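Local coordinates for protein oxalate biosynthetic component 1 (Burkholderia thailandensis, PDB 5IKY) that produces oxalate in quorum sensing-dependent oxalogenesis, as a bifunctional enzyme that joins a serine hydrolase of the alpha/beta hydrolase type with an additional lyase activity, at residues Ser312-Gly316 with Asn328-Leu333; Val375-Leu379 with Leu439-Phe443. All coordinates share one frame; numbering follows the deposited sequence.

Contact 1 (Ser312-Gly316 with Asn328-Leu333); sequences SFSPG and NPNAFL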
loop_
_atom_site.group_PDB
_atom_site.type_symbol
_atom_site.label_atom_id
_atom_site.label_comp_id
_atom_site.label_asym_id
_atom_site.label_seq_id
_atom_site.Cartn_x
_atom_site.Cartn_y
_atom_site.Cartn_z
ATOM N N SER A 312 17.375 1.455 17.291
ATOM C CA SER A 312 17.203 1.448 18.740
ATOM C C SER A 312 18.433 1.978 19.465
ATOM O O SER A 312 19.570 1.752 19.048
ATOM C CB SER A 312 16.879 0.035 19.230
ATOM O OG SER A 312 15.569 -0.336 18.849
ATOM N N PHE A 313 18.191 2.684 20.563
ATOM C CA PHE A 313 19.251 3.324 21.323
ATOM C C PHE A 313 18.824 3.442 22.783
ATOM O O PHE A 313 17.828 4.091 23.092
ATOM C CB PHE A 313 19.567 4.703 20.731
ATOM C CG PHE A 313 20.791 5.357 21.312
ATOM C CD1 PHE A 313 22.053 5.049 20.829
ATOM C CD2 PHE A 313 20.676 6.291 22.330
ATOM C CE1 PHE A 313 23.181 5.655 21.356
ATOM C CE2 PHE A 313 21.802 6.901 22.862
ATOM C CZ PHE A 313 23.055 6.581 22.373
ATOM N N SER A 314 19.568 2.798 23.678
ATOM C CA SER A 314 19.260 2.864 25.104
ATOM C C SER A 314 20.449 3.389 25.901
ATOM O O SER A 314 21.425 2.674 26.117
ATOM C CB SER A 314 18.840 1.490 25.629
ATOM O OG SER A 314 17.607 1.083 25.059
ATOM N N PRO A 315 20.371 4.652 26.340
ATOM C CA PRO A 315 21.474 5.249 27.097
ATOM C C PRO A 315 21.526 4.738 28.535
ATOM O O PRO A 315 21.338 5.509 29.475
ATOM C CB PRO A 315 21.157 6.745 27.050
ATOM C CG PRO A 315 19.669 6.798 26.942
ATOM C CD PRO A 315 19.266 5.601 26.124
ATOM N N GLY A 316 21.776 3.441 28.692
ATOM C CA GLY A 316 21.878 2.829 30.004
ATOM C C GLY A 316 21.584 1.342 29.947
ATOM O O GLY A 316 21.087 0.846 28.936
ATOM N N ASN A 328 24.751 -1.146 27.985
ATOM C CA ASN A 328 25.077 -0.154 26.970
ATOM C C ASN A 328 26.132 0.828 27.476
ATOM O O ASN A 328 25.803 1.946 27.872
ATOM C CB ASN A 328 23.818 0.605 26.528
ATOM C CG ASN A 328 22.732 -0.319 25.985
ATOM O OD1 ASN A 328 22.778 -0.741 24.831
ATOM N ND2 ASN A 328 21.745 -0.626 26.819
ATOM N N PRO A 329 27.406 0.406 27.471
ATOM C CA PRO A 329 28.514 1.253 27.926
ATOM C C PRO A 329 28.618 2.548 27.124
ATOM O O PRO A 329 28.205 2.591 25.964
ATOM C CB PRO A 329 29.747 0.370 27.706
ATOM C CG PRO A 329 29.219 -1.023 27.724
ATOM C CD PRO A 329 27.868 -0.936 27.081
ATOM N N ASN A 330 29.175 3.583 27.744
ATOM C CA ASN A 330 29.192 4.921 27.165
ATOM C C ASN A 330 30.026 5.045 25.889
ATOM O O ASN A 330 29.596 5.681 24.927
ATOM C CB ASN A 330 29.685 5.925 28.210
ATOM C CG ASN A 330 28.722 6.071 29.374
ATOM O OD1 ASN A 330 27.505 6.081 29.187
ATOM N ND2 ASN A 330 29.262 6.182 30.583
ATOM N N ALA A 331 31.215 4.446 25.881
ATOM C CA ALA A 331 32.068 4.490 24.694
ATOM C C ALA A 331 31.404 3.780 23.524
ATOM O O ALA A 331 31.519 4.210 22.377
ATOM C CB ALA A 331 33.419 3.868 24.980
ATOM N N PHE A 332 30.718 2.683 23.825
ATOM C CA PHE A 332 29.978 1.943 22.814
ATOM C C PHE A 332 28.885 2.811 22.213
ATOM O O PHE A 332 28.776 2.935 20.992
ATOM C CB PHE A 332 29.373 0.670 23.409
ATOM C CG PHE A 332 28.279 0.078 22.571
ATOM C CD1 PHE A 332 28.573 -0.565 21.381
ATOM C CD2 PHE A 332 26.957 0.163 22.974
ATOM C CE1 PHE A 332 27.568 -1.104 20.605
ATOM C CE2 PHE A 332 25.946 -0.378 22.205
ATOM C CZ PHE A 332 26.251 -1.014 21.020
ATOM N N LEU A 333 28.079 3.413 23.084
ATOM C CA LEU A 333 26.996 4.292 22.657
ATOM C C LEU A 333 27.509 5.474 21.843
ATOM O O LEU A 333 26.840 5.935 20.919
ATOM C CB LEU A 333 26.213 4.790 23.868
ATOM C CG LEU A 333 25.402 3.705 24.572
ATOM C CD1 LEU A 333 24.714 4.267 25.799
ATOM C CD2 LEU A 333 24.385 3.113 23.608
#
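Phe313 and Leu333 make the apolar half of a buried contact between the C-terminal end of strand 310-313, with the turn that follows, and the start of helix 330-343. With the parallel strand 346-351 they form a beta-alpha-beta unit, consistent with the TIM-barrel fold of beta-keto acid cleavage enzymes. Leu333 splits its two methyls between two partners. Leu333 CD2 lies 3.6 Å from Phe313 CE1, obliquely to the ring. Leu333 CD1 reaches the turn, 3.6 Å from Pro315 CA. The Phe313 ring is carried there by its first torsion, with CG opposite the backbone N (chi1 -171°). The carbonyl O of Leu333 also meets the edge of this ring.

The polar half is Asn328, one residue ahead of the N-cap Pro329. Asn328 ND2 donates to Gly316 O at 2.7 Å, with an N-H...O angle of 149°. The donor stands above the carbonyl plane, 38° out of it. Asn328 CB also packs on Ser314 O, at 3.2 Å. Ser314 O accepts a 2.7 Å hydrogen bond from Gly316 N, which closes an inverse gamma turn centred on Pro315. Arg294 NH2 hydrogen-bonds Asn328 OD1. The Ser314 side chain is about 9 Å from the bound magnesium ion.

The Asn328 amide is thus held at both ends. It satisfies a buried carbonyl of the turn, while Leu333 supplies the apolar cover beside it.

Contact 2 (Val375-Leu379 with Leu439-Phe443); sequences VLFML and LRDNF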
loop_
_atom_site.group_PDB
_atom_site.type_symbol
_atom_site.label_atom_id
_atom_site.label_comp_id
_atom_site.label_asym_id
_atom_site.label_seq_id
_atom_site.Cartn_x
_atom_site.Cartn_y
_atom_site.Cartn_z
ATOM N N VAL A 375 13.640 14.450 18.522
ATOM C CA VAL A 375 14.177 13.281 19.198
ATOM C C VAL A 375 13.052 12.284 19.428
ATOM O O VAL A 375 11.968 12.653 19.875
ATOM C CB VAL A 375 14.844 13.666 20.539
ATOM C CG1 VAL A 375 15.449 12.449 21.218
ATOM C CG2 VAL A 375 15.911 14.712 20.300
ATOM N N LEU A 376 13.305 11.019 19.109
ATOM C CA LEU A 376 12.265 9.999 19.169
ATOM C C LEU A 376 12.358 9.161 20.437
ATOM O O LEU A 376 13.426 8.645 20.769
ATOM C CB LEU A 376 12.350 9.094 17.942
ATOM C CG LEU A 376 12.443 9.819 16.601
ATOM C CD1 LEU A 376 12.646 8.824 15.478
ATOM C CD2 LEU A 376 11.199 10.660 16.369
ATOM N N PHE A 377 11.239 9.012 21.138
ATOM C CA PHE A 377 11.224 8.243 22.375
ATOM C C PHE A 377 10.219 7.100 22.343
ATOM O O PHE A 377 9.110 7.241 21.829
ATOM C CB PHE A 377 10.929 9.152 23.570
ATOM C CG PHE A 377 12.061 10.068 23.925
ATOM C CD1 PHE A 377 13.115 9.614 24.697
ATOM C CD2 PHE A 377 12.075 11.378 23.482
ATOM C CE1 PHE A 377 14.163 10.454 25.028
ATOM C CE2 PHE A 377 13.117 12.222 23.809
ATOM C CZ PHE A 377 14.164 11.760 24.582
ATOM N N MET A 378 10.631 5.971 22.911
ATOM C CA MET A 378 9.800 4.781 23.023
ATOM C C MET A 378 9.627 4.404 24.492
ATOM O O MET A 378 10.592 4.011 25.151
ATOM C CB MET A 378 10.427 3.618 22.252
ATOM C CG MET A 378 9.437 2.580 21.765
ATOM S SD MET A 378 8.087 3.340 20.858
ATOM C CE MET A 378 6.714 2.678 21.777
ATOM N N LEU A 379 8.409 4.524 25.008
ATOM C CA LEU A 379 8.148 4.168 26.400
ATOM C C LEU A 379 7.802 2.694 26.544
ATOM O O LEU A 379 6.705 2.264 26.187
ATOM C CB LEU A 379 7.019 5.018 26.986
ATOM C CG LEU A 379 7.261 6.521 27.122
ATOM C CD1 LEU A 379 6.110 7.168 27.879
ATOM C CD2 LEU A 379 8.591 6.801 27.806
ATOM N N LEU A 439 10.672 14.325 29.883
ATOM C CA LEU A 439 11.245 14.251 28.541
ATOM C C LEU A 439 10.897 15.480 27.698
ATOM O O LEU A 439 11.745 15.999 26.975
ATOM C CB LEU A 439 10.776 12.978 27.833
ATOM C CG LEU A 439 11.331 11.661 28.382
ATOM C CD1 LEU A 439 10.653 10.474 27.720
ATOM C CD2 LEU A 439 12.838 11.593 28.189
ATOM N N ARG A 440 9.652 15.938 27.790
ATOM C CA ARG A 440 9.218 17.131 27.061
ATOM C C ARG A 440 9.935 18.389 27.555
ATOM O O ARG A 440 10.230 19.290 26.772
ATOM C CB ARG A 440 7.706 17.327 27.191
ATOM C CG ARG A 440 6.866 16.098 26.905
ATOM C CD ARG A 440 6.355 16.058 25.481
ATOM N NE ARG A 440 5.138 15.257 25.387
ATOM C CZ ARG A 440 4.665 14.737 24.258
ATOM N NH1 ARG A 440 3.549 14.023 24.275
ATOM N NH2 ARG A 440 5.312 14.923 23.114
ATOM N N ASP A 441 10.206 18.450 28.856
ATOM C CA ASP A 441 10.839 19.626 29.450
ATOM C C ASP A 441 12.305 19.763 29.049
ATOM O O ASP A 441 12.830 20.873 28.962
ATOM C CB ASP A 441 10.722 19.585 30.974
ATOM C CG ASP A 441 9.301 19.805 31.456
ATOM O OD1 ASP A 441 8.433 20.137 30.621
ATOM O OD2 ASP A 441 9.052 19.650 32.671
ATOM N N ASN A 442 12.963 18.634 28.806
ATOM C CA ASN A 442 14.374 18.647 28.435
ATOM C C ASN A 442 14.605 18.484 26.933
ATOM O O ASN A 442 15.732 18.602 26.455
ATOM C CB ASN A 442 15.126 17.556 29.195
ATOM C CG ASN A 442 15.248 17.863 30.673
ATOM O OD1 ASN A 442 16.236 18.450 31.118
ATOM N ND2 ASN A 442 14.239 17.473 31.444
ATOM N N PHE A 443 13.536 18.220 26.191
ATOM C CA PHE A 443 13.634 18.099 24.742
ATOM C C PHE A 443 12.511 18.881 24.072
ATOM O O PHE A 443 11.409 18.360 23.890
ATOM C CB PHE A 443 13.596 16.629 24.312
ATOM C CG PHE A 443 14.804 15.842 24.738
ATOM C CD1 PHE A 443 15.986 15.923 24.021
ATOM C CD2 PHE A 443 14.759 15.017 25.851
ATOM C CE1 PHE A 443 17.102 15.201 24.408
ATOM C CE2 PHE A 443 15.872 14.293 26.243
ATOM C CZ PHE A 443 17.044 14.386 25.521
#
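Phe377 of strand 375-380 packs with one face against Leu439, in the last turn of helix 418-442, and with its edge against Phe443, just after that helix. This is the tight part of the contact. CD2 of Leu439 sits over one face of the Phe377 ring, 4.0 Å from its centroid, in a CH-pi contact. The rim of the same ring turns to Phe443. There CZ of Phe377 lies over one face of the Phe443 ring, 3.5 Å from Phe443 CE2. The two ring planes meet at 57°, an oblique pairing. Phe443 has its CG beside the backbone N and opposite the carbonyl carbon (chi1 -67°), which presents that face to the strand.

The ends of the contact are looser. Val375 CG2 approaches Phe443 CD1 at 3.9 Å, and Leu379 CD2 stays 4.2 Å from Leu439 CD1. The other helix side is more solvent-accessible: Asp441 is exposed, and the partly exposed Arg440 forms a salt bridge with Asp470.

No hydrogen bond crosses the contact. The strand instead bonds through its backbone to the parallel strand 446-451, which follows the helix. Strand, helix and parallel neighbour form a beta-alpha-beta crossover, consistent with the TIM-barrel-like fold of this region.

Following the chain from the N terminus, strand 310-313 leads into contact 1. Eleven residues with two short strands separate its segments, so it closes a short loop at the start of helix 330-343. The chain then adds strand 346-351, parallel to strand 310-313, and two short helices. Contact 2 opens on strand 375-380, which pairs with strand 346-351. It closes a longer excursion of 59 residues at the end of helix 418-442. The two contacts are in series, neither nested nor crossed. The centres of contact 1 and contact 2 lie about 16 Å apart, and the contacts do not touch. Both tie helices to the same parallel sheet, on strands with strand 346-351 between them.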